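PDB 6JPK: aspartate aminotransferase, cytoplasmic from Schizosaccharomyces pombe 972h-, which catalyses the pyridoxal 5'-phosphate-dependent transfer of the amino group of L-aspartate to 2-oxoglutarate, giving oxaloacetate and L-glutamate. Local coordinates for residues 105-110 with 250-255; 130-135 with 179-184; 194-199 with 352-357; 257-262 with 301-306; 342-347 with 404-409. The protein carries 1 engineered substitution. All coordinates share one frame; numbering follows the deposited sequence. Where two conformers were deposited one is given.

Overall arrangement
Interaction 1 holds a phosphate ion in what is probably the cofactor phosphate site and carries Lys-255, the likely attachment point of pyridoxal phosphate. Interaction 4 follows directly along the chain, with centres about 11 Å apart. The two touch where Ala-254 O lies 3.3 Å from Tyr-260 N, and both reach the second subunit. Interaction 2 lies further out on the same sheet, its centre about 20 Å from that of interaction 1. Interaction 3 lies about 4 Å from interaction 1 at the nearest atoms and borders the probable substrate residues Asn-191 and Arg-383. Interaction 5 is peripheral, its centre about 38 Å from that of interaction 1.

Interaction 1 of 5, residues 105-110 with 250-255; sequences SVSGTG and CQSFAK. With PO4 (phosphate ion), chain C.
The phosphate pocket of a fold-type I aminotransferase is built here, with Ser-107 OG and Ser-252 OG converging from the two segments on one oxygen, O2, of a bound phosphate ion. The ion probably comes from the crystallisation liquor. It probably occupies the place of the cofactor phosphate, as in relatives of this family. Ser-252 OG donates to phosphate O2 at 2.6 Å. Gly-108 N donates to the same oxygen at 2.7 Å. Ser-107 OG also bonds to O2, but that distance is too short to be trusted. Thr-109 N reaches O1 at 2.9 Å, so backbone N-H groups near the start of helix 107-127 point at the anion. The helix end would probably add to the attraction. Ser-252 OG lies opposite its own backbone N (chi1 171°). From there it also accepts from Ala-254 N at 3.0 Å, an ST turn that fixes its rotation. A CB on Gly-108 would clash with Ser-252 CB. Arg-263 of the same chain and Tyr-70 of the second subunit also bond to the phosphate. Strand 264-270 runs between strands 100-106 and 247-252, and helix 107-127 packs against Cys-250 through Ala-111 and Ala-115.

Interaction 2 of 5, residues 130-135 with 179-184; sequences HVYISN and EGSIFL
Three backbone hydrogen bonds join His-130 and Tyr-132 to the parallel strand 182-184. Ile-182 N donates to His-130 O at 2.9 Å. Tyr-132 N donates to Ile-182 O at 2.6 Å, and Leu-184 N to Tyr-132 O at 2.9 Å. All three are fairly straight, as in regular parallel pairing. Two waters extend the seam: one links His-130 N to Ser-181 OG, the other Ser-134 N to Leu-184 O. Ser-181 OG also bonds to Pro-178 O.

Tyr-132 and Phe-183 point to the same face of the sheet. Their rings are nearly parallel, with planes at 10° and centroids 4.7 Å apart, but are slid so far that they barely overlap. The slide brings Tyr-132 CB over the Phe-183 face, a CH-pi contact 3.7 Å from the centroid. With CG beside its own backbone N (chi1 -77°), the Tyr-132 ring leans back toward Ser-181 and takes Ile-182 O at its edge. A serine in place of Tyr-132 would probably open a gap beside Phe-183 and leave that ring freer to turn. On the other face Val-131 CG2 meets Ile-182 CG2 at 3.9 Å. Ile-133 CG2 meets Leu-184 CD1 at 4.1 Å.

Strand 131-135 is an inner strand of the mixed sheet, between strands 182-186 and 152-159. Helix 107-127 packs on Ile-182, and helix 140-147 packs on Val-131, Ile-133 and Leu-184. Beyond Phe-183 lies His-214, whose ring meets it.

Interaction 3 of 5, residues 194-199 with 352-357; sequences GIDPTR and QQIGMF
Gly-194 O is the central acceptor of this contact and takes the N-H of Ile-354 at 2.8 Å. The donor is tilted 24° from the carbonyl plane. Gln-353 CA lies 3.2 Å from the same oxygen and makes a CA-H...O contact. A second such contact runs the other way, from Gly-194 CA to Phe-357 O at 3.5 Å. A side chain on Gly-194 would collide with that oxygen and press on Gln-353 CB. A water also joins the loops. It donates to Gln-352 O, accepts from Asp-196 N and gives Gly-194 O a weak bond.

Ile-195 extends CD1 to within 3.8 Å of Gln-352 O. Asp-196 crosses Ile-354 at about a right angle, with OD2 3.4 Å from CG2. Its carboxylate is held by the backbone: OD2 accepts from Ala-189 N and OD1 from His-190 N. Gln-353 CG lies beside the backbone N (chi1 -65°), and the chain then runs out extended to Ser-358 OG and Phe-359 O. Arg-331 grips the carbonyls of Gly-355 and Phe-357.

Gly-194 closes the Asn-Pro-Thr-Gly motif of the class I aminotransferases. The contact ties the loop carrying that motif to the one leading into strand 357-359. Phe-357 packs on Asn-191 and Arg-383, both probable L-aspartate-binding residues, so this junction borders the substrate pocket.

Interaction 4 of 5, residues 257-262 with 301-306; sequences MGLYGE and RIAAEI
Met-257 reaches across to Ala-303 and Ile-306 on helix 297-308. Its CB points toward the helix. CG lies beside the backbone N (chi1 -69°), and beyond it the chain is fully extended. This straight run carries the thioether to the helix surface. SD is the first atom to touch, 3.6 Å from Ala-303 CB and 3.8 Å from Ala-303 CA. The small alanine lets the sulfur come in close to the helix backbone. CE goes further along the helix. It lies 4.0 Å from Ala-303 CB and ends 4.1 Å from Ile-306 CG2, the branch opposite the isoleucine backbone N. Trp-316 of helix 310-340 packs on both Met-257 and Ile-306.

Leu-259 adds a looser contact. Its CD2 lies 4.4 Å from Ile-302 CD1, and its CD1 is 4.5 Å from Ala-303 CB. The contact is thus wholly apolar and buried. Leu-259 O also accepts from Glu-262 N at 2.6 Å within the turn that follows.

Some polar and aromatic groups of these segments reach the second subunit. Arg-301 forms a salt bridge with Glu-262 of the second subunit, not with the Glu-262 of its own chain. The ring of Tyr-260 meets Tyr-70 of that subunit edge-to-face. The packing therefore seats the loop just after the probable cofactor lysine, Lys-255, against a helix at the dimer interface, where fold-type I aminotransferases build their active sites from both subunits.

Interaction 5 of 5, residues 342-347 with 404-409; sequences KTPGSW and AVRELP
Lys-342 closes helix 310-340 in a Schellman motif and brings its CB and carbonyl near Arg-406 NH2, while the rest of its side chain leads away. Its O is 3.1 Å from Arg-406 NH2, but the angle is too poor for a hydrogen bond. That nitrogen bonds instead to Leu-341 O. Thr-343 comes next. Its CG2, opposite the backbone N, crosses Val-405 at about a right angle and lies 3.9 Å from CB. Its OG1 bonds to Asn-402 OD1 on the same helix as Val-405, and that oxygen also takes Arg-406 NE. Pro-344 sets CD 3.7 Å from Arg-406 CG, and the same atom lies over one face of the guanidinium, near its rim. Pro-344 O is 3.8 Å from Val-405 CG1.

After the bend at Gly-345 the chain returns, and Trp-347 presents its ring edge. CH2 lies 4.1 Å from Val-405 CG2, near the indole plane. NE1 donates to Thr-343 O at 3.3 Å. The oxygen lies in the ring plane, but the nitrogen stands above the carbonyl plane. A weak bond to Pro-344 O is also present. Replacing Trp-347 with a leucine would probably leave Thr-343 O without this donor and the turn less firmly closed.

Arg-163 makes a cation-pi contact with the Trp-347 ring. The loop bridges helices 310-340 and 349-352 and rests on the end of helix 394-407, which packs through Ala-404 on helix 364-374.

Interaction 1 of 5, residues 105-110 with 250-255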
# COMPACT_ATOMS: atom_id res chain seq x y z
N SER A 105 -4.87 -3.94 5.33
CA SER A 105 -3.51 -3.49 5.10
C SER A 105 -3.03 -3.95 3.73
O SER A 105 -3.65 -4.79 3.07
CB SER A 105 -2.56 -4.02 6.19
OG SER A 105 -2.62 -5.44 6.24
N VAL A 106 -1.90 -3.40 3.31
CA VAL A 106 -1.25 -3.82 2.08
C VAL A 106 -0.55 -5.14 2.40
O VAL A 106 0.67 -5.18 2.60
CB VAL A 106 -0.26 -2.76 1.55
CG1 VAL A 106 0.32 -3.18 0.20
CG2 VAL A 106 -0.96 -1.41 1.43
N SER A 107 -1.35 -6.21 2.49
CA SER A 107 -0.91 -7.57 2.80
C SER A 107 -0.23 -7.66 4.16
O SER A 107 -0.37 -6.76 5.00
CB SER A 107 0.00 -8.11 1.70
OG SER A 107 -0.18 -9.51 1.53
N GLY A 108 0.50 -8.75 4.39
CA GLY A 108 1.12 -8.97 5.69
C GLY A 108 2.19 -7.95 6.02
O GLY A 108 2.34 -7.53 7.17
N THR A 109 2.97 -7.53 5.02
CA THR A 109 4.04 -6.57 5.29
C THR A 109 3.46 -5.24 5.77
O THR A 109 3.95 -4.66 6.74
CB THR A 109 4.91 -6.37 4.06
OG1 THR A 109 5.47 -7.63 3.68
CG2 THR A 109 6.06 -5.40 4.37
N GLY A 110 2.42 -4.76 5.08
CA GLY A 110 1.76 -3.54 5.51
C GLY A 110 1.10 -3.66 6.87
O GLY A 110 1.07 -2.70 7.63
N CYS A 250 -0.82 -9.77 12.80
CA CYS A 250 -0.62 -9.34 11.42
C CYS A 250 -0.91 -10.51 10.49
O CYS A 250 -0.22 -11.54 10.54
CB CYS A 250 0.81 -8.83 11.20
SG CYS A 250 1.28 -7.54 12.37
N GLN A 251 -1.91 -10.35 9.62
CA GLN A 251 -2.51 -11.44 8.87
C GLN A 251 -2.35 -11.18 7.38
O GLN A 251 -2.61 -10.07 6.92
CB GLN A 251 -3.99 -11.58 9.23
CG GLN A 251 -4.81 -12.56 8.41
CD GLN A 251 -6.29 -12.46 8.78
OE1 GLN A 251 -6.77 -11.37 9.11
NE2 GLN A 251 -7.00 -13.59 8.77
N SER A 252 -1.92 -12.20 6.64
CA SER A 252 -1.77 -12.11 5.20
C SER A 252 -2.64 -13.17 4.53
O SER A 252 -2.72 -14.31 5.01
CB SER A 252 -0.30 -12.31 4.78
OG SER A 252 -0.18 -12.42 3.37
N PHE A 253 -3.27 -12.80 3.41
CA PHE A 253 -3.95 -13.75 2.55
C PHE A 253 -3.16 -14.03 1.28
O PHE A 253 -3.69 -14.62 0.34
CB PHE A 253 -5.36 -13.26 2.21
CG PHE A 253 -6.28 -13.23 3.40
CD1 PHE A 253 -6.32 -12.12 4.24
CD2 PHE A 253 -7.07 -14.31 3.71
CE1 PHE A 253 -7.15 -12.08 5.34
CE2 PHE A 253 -7.90 -14.29 4.81
CZ PHE A 253 -7.94 -13.17 5.63
N ALA A 254 -1.89 -13.61 1.25
CA ALA A 254 -1.07 -13.76 0.05
C ALA A 254 -0.95 -15.22 -0.35
O ALA A 254 -1.12 -15.58 -1.52
CB ALA A 254 0.31 -13.14 0.28
N LYS A 255 -0.61 -16.09 0.61
CA LYS A 255 -0.42 -17.50 0.29
C LYS A 255 -1.70 -18.33 0.43
O LYS A 255 -1.98 -19.17 -0.43
CB LYS A 255 0.69 -18.09 1.18
CG LYS A 255 1.92 -17.16 1.38
CD LYS A 255 3.02 -17.40 0.38
CE LYS A 255 4.38 -16.82 0.84
NZ LYS A 255 4.51 -15.33 0.83
P PO4 C . 3.00 -10.33 2.29
O1 PO4 C . 3.43 -8.89 2.52
O2 PO4 C . 1.58 -10.56 2.74
O3 PO4 C . 3.14 -10.61 0.80
O4 PO4 C . 3.88 -11.30 3.04

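Interaction 2 of 5, residues 130-135 with 179-184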
# COMPACT_ATOMS: atom_id res chain seq x y z
N HIS A 130 12.62 -3.09 23.52
CA HIS A 130 13.12 -3.63 22.25
C HIS A 130 12.14 -4.67 21.71
O HIS A 130 11.31 -5.20 22.45
CB HIS A 130 14.50 -4.27 22.43
CG HIS A 130 15.55 -3.35 22.96
ND1 HIS A 130 16.84 -3.77 23.24
CD2 HIS A 130 15.52 -2.03 23.27
CE1 HIS A 130 17.54 -2.75 23.71
NE2 HIS A 130 16.77 -1.69 23.74
N VAL A 131 12.27 -4.97 20.42
CA VAL A 131 11.49 -6.04 19.80
C VAL A 131 12.40 -7.24 19.58
O VAL A 131 13.56 -7.09 19.17
CB VAL A 131 10.80 -5.60 18.49
CG1 VAL A 131 11.81 -5.13 17.44
CG2 VAL A 131 9.94 -6.76 17.92
N TYR A 132 11.88 -8.43 19.88
CA TYR A 132 12.60 -9.69 19.74
C TYR A 132 12.00 -10.49 18.60
O TYR A 132 10.79 -10.74 18.58
CB TYR A 132 12.55 -10.51 21.03
CG TYR A 132 13.49 -10.02 22.12
CD1 TYR A 132 13.24 -8.82 22.78
CD2 TYR A 132 14.61 -10.76 22.48
CE1 TYR A 132 14.09 -8.36 23.77
CE2 TYR A 132 15.47 -10.31 23.48
CZ TYR A 132 15.20 -9.11 24.12
OH TYR A 132 16.03 -8.65 25.11
N ILE A 133 12.85 -10.89 17.66
CA ILE A 133 12.47 -11.68 16.50
C ILE A 133 13.27 -12.97 16.50
O ILE A 133 14.35 -13.05 17.09
CB ILE A 133 12.69 -10.90 15.19
CG1 ILE A 133 14.20 -10.78 14.92
CG2 ILE A 133 12.07 -9.51 15.29
CD1 ILE A 133 14.54 -9.92 13.73
N SER A 134 12.75 -14.00 15.82
CA SER A 134 13.42 -15.29 15.86
C SER A 134 14.72 -15.24 15.07
O SER A 134 14.87 -14.47 14.11
CB SER A 134 12.51 -16.40 15.32
OG SER A 134 12.24 -16.25 13.93
N ASN A 135 15.68 -16.06 15.49
CA ASN A 135 16.93 -16.22 14.75
C ASN A 135 16.99 -17.63 14.18
O ASN A 135 17.26 -18.59 14.93
CB ASN A 135 18.13 -15.96 15.67
CG ASN A 135 19.44 -15.92 14.91
OD1 ASN A 135 19.46 -15.96 13.68
ND2 ASN A 135 20.54 -15.83 15.65
N GLU A 179 11.50 -6.90 31.22
CA GLU A 179 10.05 -6.99 31.29
C GLU A 179 9.41 -6.03 30.29
O GLU A 179 9.89 -4.91 30.09
CB GLU A 179 9.56 -6.67 32.71
CG GLU A 179 9.86 -7.76 33.73
CD GLU A 179 9.05 -7.61 35.02
OE1 GLU A 179 8.67 -8.65 35.60
OE2 GLU A 179 8.79 -6.46 35.44
N GLY A 180 8.34 -6.48 29.66
CA GLY A 180 7.64 -5.64 28.71
C GLY A 180 8.34 -5.48 27.38
O GLY A 180 8.03 -4.54 26.65
N SER A 181 9.27 -6.37 27.05
CA SER A 181 9.80 -6.39 25.69
C SER A 181 8.73 -6.87 24.71
O SER A 181 7.72 -7.48 25.10
CB SER A 181 11.03 -7.31 25.60
OG SER A 181 12.07 -6.86 26.45
N ILE A 182 8.94 -6.58 23.44
CA ILE A 182 8.01 -6.96 22.38
C ILE A 182 8.53 -8.23 21.74
O ILE A 182 9.71 -8.31 21.37
CB ILE A 182 7.89 -5.84 21.33
CG1 ILE A 182 7.53 -4.52 22.01
CG2 ILE A 182 6.91 -6.24 20.24
CD1 ILE A 182 8.14 -3.31 21.30
N PHE A 183 7.66 -9.24 21.60
CA PHE A 183 8.06 -10.51 21.00
C PHE A 183 7.22 -10.75 19.76
O PHE A 183 5.98 -10.76 19.83
CB PHE A 183 7.94 -11.67 21.99
CG PHE A 183 9.19 -11.90 22.79
CD1 PHE A 183 9.49 -11.09 23.88
CD2 PHE A 183 10.08 -12.89 22.44
CE1 PHE A 183 10.66 -11.26 24.60
CE2 PHE A 183 11.26 -13.08 23.16
CZ PHE A 183 11.54 -12.26 24.25
N LEU A 184 7.90 -10.94 18.63
CA LEU A 184 7.28 -11.19 17.34
C LEU A 184 7.28 -12.70 17.12
O LEU A 184 8.33 -13.30 16.92
CB LEU A 184 8.05 -10.47 16.23
CG LEU A 184 7.29 -9.81 15.08
CD1 LEU A 184 8.25 -9.52 13.92
CD2 LEU A 184 6.10 -10.64 14.60
O HOH W 1 13.59 -4.69 25.69
O HOH W 2 10.13 -13.31 14.59

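Interaction 3 of 5, residues 194-199 with 352-357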
# COMPACT_ATOMS: atom_id res chain seq x y z
N GLY A 194 10.56 -23.63 8.80
CA GLY A 194 9.48 -24.59 8.72
C GLY A 194 9.16 -25.33 10.00
O GLY A 194 8.15 -26.04 10.04
N ILE A 195 9.97 -25.20 11.06
CA ILE A 195 9.75 -25.97 12.28
C ILE A 195 9.06 -25.07 13.30
O ILE A 195 9.52 -23.95 13.55
CB ILE A 195 11.06 -26.60 12.82
CG1 ILE A 195 10.76 -27.62 13.93
CG2 ILE A 195 12.09 -25.55 13.29
CD1 ILE A 195 10.02 -28.85 13.45
N ASP A 196 7.93 -25.56 13.85
CA ASP A 196 7.06 -24.92 14.83
C ASP A 196 7.20 -25.55 16.21
O ASP A 196 7.50 -26.74 16.33
CB ASP A 196 5.59 -25.01 14.42
CG ASP A 196 5.32 -24.32 13.10
OD1 ASP A 196 6.18 -23.53 12.67
OD2 ASP A 196 4.24 -24.57 12.50
N PRO A 197 6.96 -24.79 17.28
CA PRO A 197 6.88 -25.40 18.61
C PRO A 197 5.70 -26.36 18.66
O PRO A 197 4.68 -26.15 18.00
CB PRO A 197 6.64 -24.20 19.55
CG PRO A 197 6.99 -22.97 18.74
CD PRO A 197 6.73 -23.33 17.31
N THR A 198 5.85 -27.42 19.45
CA THR A 198 4.69 -28.24 19.79
C THR A 198 3.71 -27.45 20.65
O THR A 198 4.06 -26.42 21.24
CB THR A 198 5.10 -29.49 20.57
OG1 THR A 198 5.63 -29.10 21.83
CG2 THR A 198 6.13 -30.27 19.81
N ARG A 199 2.49 -27.98 20.78
CA ARG A 199 1.51 -27.34 21.66
C ARG A 199 2.03 -27.27 23.09
O ARG A 199 1.91 -26.23 23.75
CB ARG A 199 0.18 -28.07 21.59
CG ARG A 199 -0.48 -27.86 20.22
CD ARG A 199 -1.90 -28.36 20.18
NE ARG A 199 -2.49 -28.13 18.87
CZ ARG A 199 -3.74 -28.44 18.55
NH1 ARG A 199 -4.53 -29.01 19.46
NH2 ARG A 199 -4.21 -28.18 17.34
N GLN A 352 9.02 -33.20 9.48
CA GLN A 352 8.52 -32.60 10.72
C GLN A 352 8.24 -31.11 10.57
O GLN A 352 7.41 -30.57 11.31
CB GLN A 352 9.51 -32.84 11.86
CG GLN A 352 9.54 -34.28 12.34
CD GLN A 352 10.78 -34.61 13.14
OE1 GLN A 352 11.78 -33.89 13.09
NE2 GLN A 352 10.72 -35.70 13.89
N GLN A 353 8.91 -30.46 9.63
CA GLN A 353 8.60 -29.09 9.26
C GLN A 353 7.29 -29.01 8.48
O GLN A 353 6.76 -30.01 7.97
CB GLN A 353 9.75 -28.52 8.42
CG GLN A 353 11.08 -28.40 9.19
CD GLN A 353 12.27 -28.26 8.25
OE1 GLN A 353 12.10 -28.22 7.04
NE2 GLN A 353 13.47 -28.17 8.81
N ILE A 354 6.76 -27.79 8.37
CA ILE A 354 5.47 -27.56 7.73
C ILE A 354 5.51 -26.24 6.98
O ILE A 354 6.27 -25.33 7.33
CB ILE A 354 4.34 -27.59 8.78
CG1 ILE A 354 2.96 -27.77 8.13
CG2 ILE A 354 4.36 -26.31 9.63
CD1 ILE A 354 1.89 -28.18 9.13
N GLY A 355 4.69 -26.12 5.94
CA GLY A 355 4.68 -24.92 5.13
C GLY A 355 5.61 -25.05 3.94
O GLY A 355 6.22 -26.09 3.69
N MET A 356 5.76 -23.95 3.21
CA MET A 356 6.49 -24.08 1.96
C MET A 356 7.98 -23.76 2.07
O MET A 356 8.68 -23.86 1.06
CB MET A 356 5.85 -23.22 0.86
CG MET A 356 6.00 -21.72 0.99
SD MET A 356 5.31 -21.00 -0.53
CE MET A 356 6.72 -21.11 -1.62
N PHE A 357 8.49 -23.43 3.26
CA PHE A 357 9.92 -23.22 3.45
C PHE A 357 10.50 -24.29 4.36
O PHE A 357 9.84 -24.79 5.28
CB PHE A 357 10.21 -21.83 4.03
CG PHE A 357 9.74 -20.71 3.15
CD1 PHE A 357 10.35 -20.48 1.92
CD2 PHE A 357 8.68 -19.90 3.53
CE1 PHE A 357 9.92 -19.46 1.09
CE2 PHE A 357 8.25 -18.87 2.71
CZ PHE A 357 8.87 -18.65 1.49
O HOH W 3 6.68 -27.92 12.33

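Interaction 4 of 5, residues 257-262 with 301-306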
# COMPACT_ATOMS: atom_id res chain seq x y z
N MET A 257 -4.81 -17.59 0.02
CA MET A 257 -5.72 -17.38 -1.10
C MET A 257 -4.98 -17.11 -2.41
O MET A 257 -5.63 -16.83 -3.43
CB MET A 257 -6.69 -16.24 -0.80
CG MET A 257 -7.71 -16.58 0.28
SD MET A 257 -8.91 -15.25 0.44
CE MET A 257 -10.01 -15.96 1.70
N GLY A 258 -3.65 -17.21 -2.40
CA GLY A 258 -2.90 -16.97 -3.62
C GLY A 258 -3.04 -15.56 -4.15
O GLY A 258 -2.90 -15.34 -5.36
N LEU A 259 -3.33 -14.59 -3.28
CA LEU A 259 -3.58 -13.22 -3.71
C LEU A 259 -2.32 -12.37 -3.77
O LEU A 259 -2.42 -11.19 -4.11
CB LEU A 259 -4.62 -12.57 -2.78
CG LEU A 259 -6.06 -13.07 -2.97
CD1 LEU A 259 -6.98 -12.52 -1.87
CD2 LEU A 259 -6.58 -12.65 -4.34
N TYR A 260 -1.16 -12.93 -3.41
CA TYR A 260 0.18 -12.33 -3.48
C TYR A 260 0.22 -10.86 -3.88
O TYR A 260 0.28 -9.97 -3.02
CB TYR A 260 1.07 -13.13 -4.45
CG TYR A 260 1.21 -14.59 -4.03
CD1 TYR A 260 2.03 -14.95 -2.96
CD2 TYR A 260 0.52 -15.60 -4.70
CE1 TYR A 260 2.15 -16.28 -2.57
CE2 TYR A 260 0.64 -16.93 -4.31
CZ TYR A 260 1.46 -17.26 -3.25
OH TYR A 260 1.57 -18.57 -2.85
N GLY A 261 0.18 -10.60 -5.19
CA GLY A 261 0.33 -9.27 -5.76
C GLY A 261 -0.86 -8.34 -5.63
O GLY A 261 -0.71 -7.14 -5.91
N GLU A 262 -2.03 -8.84 -5.24
CA GLU A 262 -3.14 -7.95 -4.95
C GLU A 262 -3.03 -7.31 -3.56
O GLU A 262 -3.78 -6.37 -3.29
CB GLU A 262 -4.48 -8.69 -5.09
CG GLU A 262 -4.58 -9.59 -6.34
CD GLU A 262 -4.37 -8.85 -7.68
OE1 GLU A 262 -4.31 -7.59 -7.71
OE2 GLU A 262 -4.25 -9.55 -8.73
N ARG A 301 -12.38 -7.61 -1.79
CA ARG A 301 -13.70 -8.05 -2.24
C ARG A 301 -13.71 -9.55 -2.46
O ARG A 301 -14.66 -10.24 -2.10
CB ARG A 301 -14.12 -7.31 -3.51
CG ARG A 301 -14.42 -5.82 -3.32
CD ARG A 301 -14.92 -5.16 -4.63
NE ARG A 301 -13.96 -5.35 -5.71
CZ ARG A 301 -13.25 -4.37 -6.29
NH1 ARG A 301 -13.39 -3.09 -5.92
NH2 ARG A 301 -12.40 -4.68 -7.26
N ILE A 302 -12.63 -10.09 -3.03
CA ILE A 302 -12.57 -11.52 -3.32
C ILE A 302 -12.56 -12.32 -2.03
O ILE A 302 -13.34 -13.26 -1.86
CB ILE A 302 -11.33 -11.83 -4.19
CG1 ILE A 302 -11.54 -11.34 -5.62
CG2 ILE A 302 -11.02 -13.33 -4.18
CD1 ILE A 302 -10.27 -11.42 -6.47
N ALA A 303 -11.69 -11.92 -1.09
CA ALA A 303 -11.57 -12.61 0.19
C ALA A 303 -12.87 -12.53 0.97
O ALA A 303 -13.31 -13.53 1.56
CB ALA A 303 -10.40 -12.01 0.99
N ALA A 304 -13.51 -11.35 0.99
CA ALA A 304 -14.78 -11.23 1.69
C ALA A 304 -15.83 -12.13 1.05
O ALA A 304 -16.65 -12.72 1.75
CB ALA A 304 -15.25 -9.78 1.71
N GLU A 305 -15.80 -12.26 -0.28
CA GLU A 305 -16.80 -13.10 -0.94
C GLU A 305 -16.65 -14.55 -0.49
O GLU A 305 -17.63 -15.20 -0.12
CB GLU A 305 -16.67 -12.98 -2.46
CG GLU A 305 -17.88 -13.48 -3.20
CD GLU A 305 -19.13 -12.62 -2.94
OE1 GLU A 305 -19.00 -11.41 -2.61
OE2 GLU A 305 -20.24 -13.17 -3.07
N ILE A 306 -15.41 -15.06 -0.49
CA ILE A 306 -15.15 -16.42 -0.01
C ILE A 306 -15.57 -16.57 1.45
O ILE A 306 -16.33 -17.49 1.80
CB ILE A 306 -13.67 -16.77 -0.20
CG1 ILE A 306 -13.33 -16.87 -1.70
CG2 ILE A 306 -13.33 -18.05 0.54
CD1 ILE A 306 -11.85 -17.20 -1.96

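Interaction 5 of 5, residues 342-347 with 404-409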
# COMPACT_ATOMS: atom_id res chain seq x y z
N LYS A 342 20.46 -43.59 1.68
CA LYS A 342 21.28 -43.72 2.88
C LYS A 342 22.19 -42.50 3.08
O LYS A 342 23.34 -42.62 3.52
CB LYS A 342 22.12 -45.00 2.84
CG LYS A 342 21.32 -46.30 2.73
CD LYS A 342 22.25 -47.45 2.34
CE LYS A 342 21.54 -48.79 2.34
NZ LYS A 342 21.38 -49.33 3.72
N THR A 343 21.68 -41.32 2.75
CA THR A 343 22.44 -40.09 2.94
C THR A 343 22.81 -39.93 4.41
O THR A 343 21.94 -40.10 5.28
CB THR A 343 21.63 -38.88 2.45
OG1 THR A 343 21.20 -39.10 1.10
CG2 THR A 343 22.48 -37.62 2.49
N PRO A 344 24.07 -39.65 4.73
CA PRO A 344 24.46 -39.49 6.14
C PRO A 344 23.62 -38.43 6.83
O PRO A 344 23.24 -37.42 6.23
CB PRO A 344 25.93 -39.07 6.06
CG PRO A 344 26.41 -39.64 4.76
CD PRO A 344 25.23 -39.55 3.82
N GLY A 345 23.33 -38.67 8.10
CA GLY A 345 22.53 -37.76 8.90
C GLY A 345 21.07 -38.19 8.96
O GLY A 345 20.63 -39.13 8.30
N SER A 346 20.31 -37.48 9.78
CA SER A 346 18.88 -37.74 9.92
C SER A 346 18.11 -36.72 9.10
O SER A 346 18.49 -35.55 9.01
CB SER A 346 18.45 -37.68 11.38
OG SER A 346 18.66 -36.39 11.91
N TRP A 347 17.02 -37.17 8.48
CA TRP A 347 16.29 -36.36 7.51
C TRP A 347 14.83 -36.21 7.90
O TRP A 347 14.04 -35.67 7.11
CB TRP A 347 16.47 -36.95 6.10
CG TRP A 347 17.91 -36.87 5.73
CD1 TRP A 347 18.85 -37.88 5.80
CD2 TRP A 347 18.62 -35.69 5.34
NE1 TRP A 347 20.08 -37.39 5.43
CE2 TRP A 347 19.97 -36.05 5.15
CE3 TRP A 347 18.24 -34.36 5.11
CZ2 TRP A 347 20.94 -35.13 4.74
CZ3 TRP A 347 19.20 -33.45 4.71
CH2 TRP A 347 20.54 -33.84 4.54
N ALA A 404 26.05 -34.05 -2.43
CA ALA A 404 26.67 -32.93 -1.74
C ALA A 404 27.06 -33.29 -0.31
O ALA A 404 28.16 -32.99 0.15
CB ALA A 404 25.73 -31.72 -1.76
N VAL A 405 26.15 -33.95 0.41
CA VAL A 405 26.42 -34.29 1.80
C VAL A 405 27.52 -35.34 1.90
O VAL A 405 28.40 -35.26 2.77
CB VAL A 405 25.12 -34.75 2.49
CG1 VAL A 405 25.42 -35.41 3.85
CG2 VAL A 405 24.19 -33.57 2.65
N ARG A 406 27.49 -36.35 1.02
CA ARG A 406 28.53 -37.38 1.04
C ARG A 406 29.89 -36.81 0.67
O ARG A 406 30.92 -37.24 1.21
CB ARG A 406 28.17 -38.52 0.09
CG ARG A 406 27.07 -39.43 0.58
CD ARG A 406 26.67 -40.40 -0.50
NE ARG A 406 25.66 -41.36 -0.06
CZ ARG A 406 25.94 -42.46 0.62
NH1 ARG A 406 27.19 -42.73 0.95
NH2 ARG A 406 24.97 -43.30 0.99
N GLU A 407 29.91 -35.88 -0.28
CA GLU A 407 31.17 -35.35 -0.78
C GLU A 407 31.79 -34.34 0.18
O GLU A 407 33.01 -34.28 0.30
CB GLU A 407 30.95 -34.72 -2.15
CG GLU A 407 32.17 -34.07 -2.78
CD GLU A 407 33.26 -35.06 -3.16
OE1 GLU A 407 33.01 -36.29 -3.15
OE2 GLU A 407 34.38 -34.60 -3.47
N LEU A 408 30.96 -33.57 0.89
CA LEU A 408 31.42 -32.43 1.69
C LEU A 408 30.87 -32.49 3.11
O LEU A 408 30.10 -31.62 3.53
CB LEU A 408 31.00 -31.11 1.02
CG LEU A 408 31.37 -30.85 -0.44
CD1 LEU A 408 30.84 -29.49 -0.89
CD2 LEU A 408 32.87 -30.94 -0.65
N PRO A 409 31.27 -33.50 3.89
CA PRO A 409 30.86 -33.52 5.30
C PRO A 409 31.47 -32.36 6.07
O PRO A 409 32.58 -31.91 5.78
CB PRO A 409 31.41 -34.86 5.82
CG PRO A 409 31.91 -35.60 4.61
CD PRO A 409 32.22 -34.58 3.58